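Local coordinates for protein vinylacetyl-CoA Delta-isomerase (Nitrosopumilus maritimus SCM1, PDB 6VJR) that probably acts as an oxygen-tolerant 4-hydroxybutyryl-CoA dehydratase, an FAD- and [4Fe-4S]-containing enzyme also assigned vinylacetyl-CoA delta-isomerase activity, at residues 17-22 with 224-229; 219-224 with 260-265. All coordinates share one frame; numbering follows the deposited sequence.

Contact 1 (17-22 with 224-229); sequences LKVYLF and VTYIYG
L17 lays its CD2 methyl against the phenol of Y226, 3.7 Å from CE1, on one flank of a parallel strand pair that joins the N-terminal 17-22 to 224-229 in a mixed beta sheet. Y226 spans V19: its N bonds to K18 O (2.9 Å) and its O accepts from Y20 N (2.8 Å). Y20 spans I227 in the same way, its O receiving Y228 N at 2.9 Å. All three bonds are nearly straight.

The Y226 ring meets K18 O at its edge and carries CG1 of V224 over one face, while V19 CG2 packs against Y226 CB. The Y226 hydroxyl bonds to A219 O, which ties the far end of the ring to the preceding loop. Further along, L21 and Y228 lie side by side, with L21 CD1 3.8 Å from Y228 CB and L21 CD2 over one face of the Y228 ring.

On the other face of the sheet, T225 CG2, placed anti to the backbone N, touches the edge of the Y20 ring, 3.7 Å from CD2. This face turns to the second subunit: H399 and P392, both of that second subunit, meet the Y20 ring and I227, respectively.

Where K18 is exposed, two waters bridge the strands. One accepts from K18 N and donates to V224 O. K18 CD passes T225 OG1, and the bend at chi3 (-66°) then turns CE and NZ toward the second water, which accepts from K18 NZ at 2.8 Å and also donates to V224 O.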
loop_
_atom_site.group_PDB
_atom_site.type_symbol
_atom_site.label_atom_id
_atom_site.label_comp_id
_atom_site.label_asym_id
_atom_site.label_seq_id
_atom_site.Cartn_x
_atom_site.Cartn_y
_atom_site.Cartn_z
ATOM N N LEU A 17 12.169 43.860 13.444
ATOM C CA LEU A 17 10.962 43.326 12.799
ATOM C C LEU A 17 9.860 43.275 13.844
ATOM O O LEU A 17 10.174 43.044 14.998
ATOM C CB LEU A 17 11.265 41.909 12.279
ATOM C CG LEU A 17 11.836 41.775 10.856
ATOM C CD1 LEU A 17 13.079 42.563 10.611
ATOM C CD2 LEU A 17 12.042 40.317 10.452
ATOM N N LYS A 18 8.608 43.477 13.423
ATOM C CA LYS A 18 7.457 43.324 14.286
ATOM C C LYS A 18 7.029 41.855 14.243
ATOM O O LYS A 18 6.460 41.415 13.250
ATOM C CB LYS A 18 6.323 44.256 13.845
ATOM C CG LYS A 18 5.186 44.220 14.812
ATOM C CD LYS A 18 3.967 45.041 14.411
ATOM C CE LYS A 18 4.190 46.484 14.371
ATOM N NZ LYS A 18 3.002 47.196 13.907
ATOM N N VAL A 19 7.329 41.112 15.316
ATOM C CA VAL A 19 7.082 39.674 15.374
ATOM C C VAL A 19 6.273 39.341 16.616
ATOM O O VAL A 19 6.725 39.584 17.730
ATOM C CB VAL A 19 8.381 38.851 15.374
ATOM C CG1 VAL A 19 8.120 37.360 15.500
ATOM C CG2 VAL A 19 9.246 39.154 14.177
ATOM N N TYR A 20 5.104 38.746 16.409
ATOM C CA TYR A 20 4.292 38.283 17.528
ATOM C C TYR A 20 4.466 36.780 17.713
ATOM O O TYR A 20 4.302 36.037 16.754
ATOM C CB TYR A 20 2.817 38.605 17.306
ATOM C CG TYR A 20 2.542 40.087 17.449
ATOM C CD1 TYR A 20 2.598 40.714 18.684
ATOM C CD2 TYR A 20 2.256 40.857 16.349
ATOM C CE1 TYR A 20 2.380 42.071 18.823
ATOM C CE2 TYR A 20 1.994 42.202 16.487
ATOM C CZ TYR A 20 2.063 42.823 17.723
ATOM O OH TYR A 20 1.897 44.180 17.888
ATOM N N LEU A 21 4.790 36.367 18.956
ATOM C CA LEU A 21 4.853 34.958 19.330
ATOM C C LEU A 21 4.316 34.824 20.744
ATOM O O LEU A 21 4.838 35.444 21.664
ATOM C CB LEU A 21 6.302 34.476 19.218
ATOM C CG LEU A 21 6.605 33.069 19.745
ATOM C CD1 LEU A 21 5.699 32.008 19.170
ATOM C CD2 LEU A 21 8.040 32.767 19.415
ATOM N N PHE A 22 3.248 34.020 20.908
ATOM C CA PHE A 22 2.622 33.815 22.197
ATOM C C PHE A 22 2.174 35.133 22.822
ATOM O O PHE A 22 2.216 35.297 24.061
ATOM C CB PHE A 22 3.552 33.071 23.160
ATOM C CG PHE A 22 3.932 31.679 22.713
ATOM C CD1 PHE A 22 2.971 30.770 22.274
ATOM C CD2 PHE A 22 5.257 31.263 22.795
ATOM C CE1 PHE A 22 3.343 29.488 21.898
ATOM C CE2 PHE A 22 5.636 29.990 22.372
ATOM C CZ PHE A 22 4.664 29.119 21.897
ATOM N N VAL A 224 4.654 45.687 7.621
ATOM C CA VAL A 224 4.680 44.235 7.736
ATOM C C VAL A 224 4.570 43.848 9.200
ATOM O O VAL A 224 5.259 44.389 10.056
ATOM C CB VAL A 224 5.972 43.629 7.160
ATOM C CG1 VAL A 224 5.978 42.114 7.318
ATOM C CG2 VAL A 224 6.199 44.023 5.692
ATOM N N THR A 225 3.694 42.878 9.465
ATOM C CA THR A 225 3.623 42.220 10.756
ATOM C C THR A 225 3.803 40.716 10.535
ATOM O O THR A 225 3.186 40.155 9.622
ATOM C CB THR A 225 2.262 42.486 11.409
ATOM O OG1 THR A 225 1.983 43.892 11.515
ATOM C CG2 THR A 225 2.198 41.824 12.772
ATOM N N TYR A 226 4.627 40.093 11.388
ATOM C CA TYR A 226 4.835 38.644 11.370
ATOM C C TYR A 226 4.158 38.031 12.581
ATOM O O TYR A 226 4.364 38.504 13.709
ATOM C CB TYR A 226 6.322 38.270 11.410
ATOM C CG TYR A 226 7.142 38.813 10.264
ATOM C CD1 TYR A 226 7.726 40.066 10.358
ATOM C CD2 TYR A 226 7.328 38.102 9.091
ATOM C CE1 TYR A 226 8.500 40.586 9.326
ATOM C CE2 TYR A 226 8.102 38.608 8.057
ATOM C CZ TYR A 226 8.686 39.856 8.168
ATOM O OH TYR A 226 9.427 40.300 7.104
ATOM N N ILE A 227 3.352 36.979 12.343
ATOM C CA ILE A 227 2.718 36.246 13.423
ATOM C C ILE A 227 3.220 34.802 13.367
ATOM O O ILE A 227 2.951 34.098 12.414
ATOM C CB ILE A 227 1.195 36.357 13.406
ATOM C CG1 ILE A 227 0.708 37.815 13.331
ATOM C CG2 ILE A 227 0.663 35.662 14.655
ATOM C CD1 ILE A 227 -0.782 37.961 13.181
ATOM N N TYR A 228 4.009 34.427 14.367
ATOM C CA TYR A 228 4.745 33.174 14.343
ATOM C C TYR A 228 3.784 31.985 14.413
ATOM O O TYR A 228 2.828 32.013 15.155
ATOM C CB TYR A 228 5.711 33.144 15.528
ATOM C CG TYR A 228 7.030 32.429 15.268
ATOM C CD1 TYR A 228 8.113 33.125 14.733
ATOM C CD2 TYR A 228 7.210 31.087 15.558
ATOM C CE1 TYR A 228 9.294 32.500 14.426
ATOM C CE2 TYR A 228 8.418 30.457 15.281
ATOM C CZ TYR A 228 9.460 31.177 14.739
ATOM O OH TYR A 228 10.645 30.567 14.461
ATOM N N GLY A 229 4.095 30.902 13.699
ATOM C CA GLY A 229 3.334 29.673 13.829
ATOM C C GLY A 229 3.826 28.791 14.979
ATOM O O GLY A 229 5.001 28.633 15.214
HETATM O O HOH W 1 7.957 44.184 10.794
HETATM O O HOH W 2 3.666 46.723 11.254
#

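Contact 2 (219-224 with 260-265); sequences ADAKGV and DRVFIP
The carboxylate of D260, whose backbone N reaches across to G223, is gripped side-on by the guanidinium of R261. R261 NE meets D260 OD1 from above the carboxylate plane, 2.9 Å away; R261 NH1 reaches D260 OD2 from its syn side, also out of the plane, at 3.0 Å. The two planes are nearly parallel but offset, so the pair is stepped and not flat. Further along, the F263 ring carries P265 N over one face and meets the ring of Y179.

The one direct hydrogen bond across the contact runs from D260 N to G223 O, 2.9 Å long and tilted 27° from the carbonyl plane. G223 is third in a type II beta turn from A221 to V224. At its backbone angles (phi 98°) a CB would jam against the preceding carbonyl O, and it would also clash with D260 O; the close approach relies on G223 having no side chain.

V262 packs its two methyls against the turn. Its CG2 lies 3.6 Å from K222 O and 3.9 Å from V224 CG2, while CG1, anti to the backbone N, is turned to the methyl of A221. A water donates to K222 O at 2.7 Å and accepts from F263 N at 3.0 Å.

The chain turns a corner at D260 and R261, and R261 and V262 together face V180 in a G1 beta bulge. Backbone and water bonds thus satisfy the carbonyls of K222 and G223, whereas the ion pair is internal to the corner, its charges probably neutralising each other at an exposed position.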
loop_
_atom_site.group_PDB
_atom_site.type_symbol
_atom_site.label_atom_id
_atom_site.label_comp_id
_atom_site.label_asym_id
_atom_site.label_seq_id
_atom_site.Cartn_x
_atom_site.Cartn_y
_atom_site.Cartn_z
ATOM N N ALA A 219 12.968 42.417 4.598
ATOM C CA ALA A 219 12.245 41.810 5.703
ATOM C C ALA A 219 11.822 42.861 6.722
ATOM O O ALA A 219 10.862 42.637 7.436
ATOM C CB ALA A 219 13.095 40.770 6.397
ATOM N N ASP A 220 12.540 43.994 6.797
ATOM C CA ASP A 220 12.213 45.083 7.729
ATOM C C ASP A 220 11.321 46.173 7.121
ATOM O O ASP A 220 11.249 47.247 7.693
ATOM C CB ASP A 220 13.468 45.710 8.321
ATOM C CG ASP A 220 14.396 46.430 7.365
ATOM O OD1 ASP A 220 14.108 46.391 6.141
ATOM O OD2 ASP A 220 15.388 47.060 7.871
ATOM N N ALA A 221 10.651 45.914 5.982
ATOM C CA ALA A 221 9.740 46.871 5.376
ATOM C C ALA A 221 8.674 47.357 6.355
ATOM O O ALA A 221 8.119 46.567 7.116
ATOM C CB ALA A 221 9.087 46.261 4.176
ATOM N N LYS A 222 8.352 48.653 6.247
ATOM C CA LYS A 222 7.245 49.235 7.010
ATOM C C LYS A 222 5.916 48.645 6.537
ATOM O O LYS A 222 5.714 48.423 5.352
ATOM C CB LYS A 222 7.297 50.764 6.859
ATOM C CG LYS A 222 8.541 51.326 7.529
ATOM C CD LYS A 222 8.796 50.929 8.984
ATOM C CE LYS A 222 9.993 51.621 9.593
ATOM N NZ LYS A 222 10.312 51.068 10.912
ATOM N N GLY A 223 5.021 48.359 7.479
ATOM C CA GLY A 223 3.683 47.882 7.171
ATOM C C GLY A 223 3.554 46.365 7.279
ATOM O O GLY A 223 2.467 45.822 7.081
ATOM N N VAL A 224 4.654 45.687 7.621
ATOM C CA VAL A 224 4.680 44.235 7.736
ATOM C C VAL A 224 4.570 43.848 9.200
ATOM O O VAL A 224 5.259 44.389 10.056
ATOM C CB VAL A 224 5.972 43.629 7.160
ATOM C CG1 VAL A 224 5.978 42.114 7.318
ATOM C CG2 VAL A 224 6.199 44.023 5.692
ATOM N N ASP A 260 0.232 45.642 5.197
ATOM C CA ASP A 260 -0.663 46.797 5.268
ATOM C C ASP A 260 -0.031 47.948 4.490
ATOM O O ASP A 260 0.800 48.699 4.992
ATOM C CB ASP A 260 -0.959 47.188 6.699
ATOM C CG ASP A 260 -1.947 48.326 6.837
ATOM O OD1 ASP A 260 -2.591 48.667 5.829
ATOM O OD2 ASP A 260 -2.039 48.887 7.946
ATOM N N ARG A 261 -0.450 48.052 3.229
ATOM C CA ARG A 261 -0.065 49.166 2.380
ATOM C C ARG A 261 1.457 49.272 2.349
ATOM O O ARG A 261 2.026 50.374 2.474
ATOM C CB ARG A 261 -0.718 50.491 2.777
ATOM C CG ARG A 261 -2.232 50.502 2.650
ATOM C CD ARG A 261 -2.846 51.696 3.370
ATOM N NE ARG A 261 -2.649 51.406 4.807
ATOM C CZ ARG A 261 -2.992 52.129 5.861
ATOM N NH1 ARG A 261 -2.635 51.703 7.059
ATOM N NH2 ARG A 261 -3.660 53.273 5.733
ATOM N N VAL A 262 2.088 48.109 2.117
ATOM C CA VAL A 262 3.524 48.046 2.015
ATOM C C VAL A 262 3.954 48.609 0.664
ATOM O O VAL A 262 3.430 48.225 -0.374
ATOM C CB VAL A 262 3.987 46.586 2.217
ATOM C CG1 VAL A 262 5.488 46.416 2.038
ATOM C CG2 VAL A 262 3.622 46.064 3.575
ATOM N N PHE A 263 4.962 49.473 0.678
ATOM C CA PHE A 263 5.470 50.105 -0.521
ATOM C C PHE A 263 6.537 49.253 -1.183
ATOM O O PHE A 263 7.446 48.755 -0.515
ATOM C CB PHE A 263 6.081 51.448 -0.152
ATOM C CG PHE A 263 6.712 52.143 -1.341
ATOM C CD1 PHE A 263 5.909 52.676 -2.347
ATOM C CD2 PHE A 263 8.090 52.282 -1.446
ATOM C CE1 PHE A 263 6.477 53.336 -3.440
ATOM C CE2 PHE A 263 8.643 52.941 -2.539
ATOM C CZ PHE A 263 7.839 53.460 -3.524
ATOM N N ILE A 264 6.406 49.122 -2.500
ATOM C CA ILE A 264 7.397 48.453 -3.325
ATOM C C ILE A 264 7.782 49.399 -4.444
ATOM O O ILE A 264 6.938 49.702 -5.284
ATOM C CB ILE A 264 6.898 47.122 -3.907
ATOM C CG1 ILE A 264 6.203 46.283 -2.838
ATOM C CG2 ILE A 264 8.053 46.386 -4.578
ATOM C CD1 ILE A 264 5.681 44.947 -3.319
ATOM N N PRO A 265 9.052 49.858 -4.501
ATOM C CA PRO A 265 9.451 50.769 -5.550
ATOM C C PRO A 265 9.493 50.032 -6.886
ATOM O O PRO A 265 9.663 48.826 -6.933
ATOM C CB PRO A 265 10.832 51.250 -5.105
ATOM C CG PRO A 265 11.364 50.125 -4.277
ATOM C CD PRO A 265 10.157 49.510 -3.596
HETATM O O HOH W 3 6.333 50.074 3.269
#

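In the fold
Contacts 1 and 2 lie with their centres 14 Å apart on the same side of the chain's centre, and both reach the seven-stranded mixed sheet. Their segments alternate in sequence: 17-22, then 219-224, which runs into 224-229 through the shared V224, and last 260-265. Strand 224-228 sits between strand 19-21, its parallel neighbour, and strand 254-259, antiparallel to it, which leads to the corner of contact 2. L17 also packs on A219 and D220, joining the two contacts directly. The N-terminal strand and the turn are thus built onto one sheet of the N-terminal family region; the side chain of Y226 lies about 11 Å from a bound FAD and that of V224 about 14 Å.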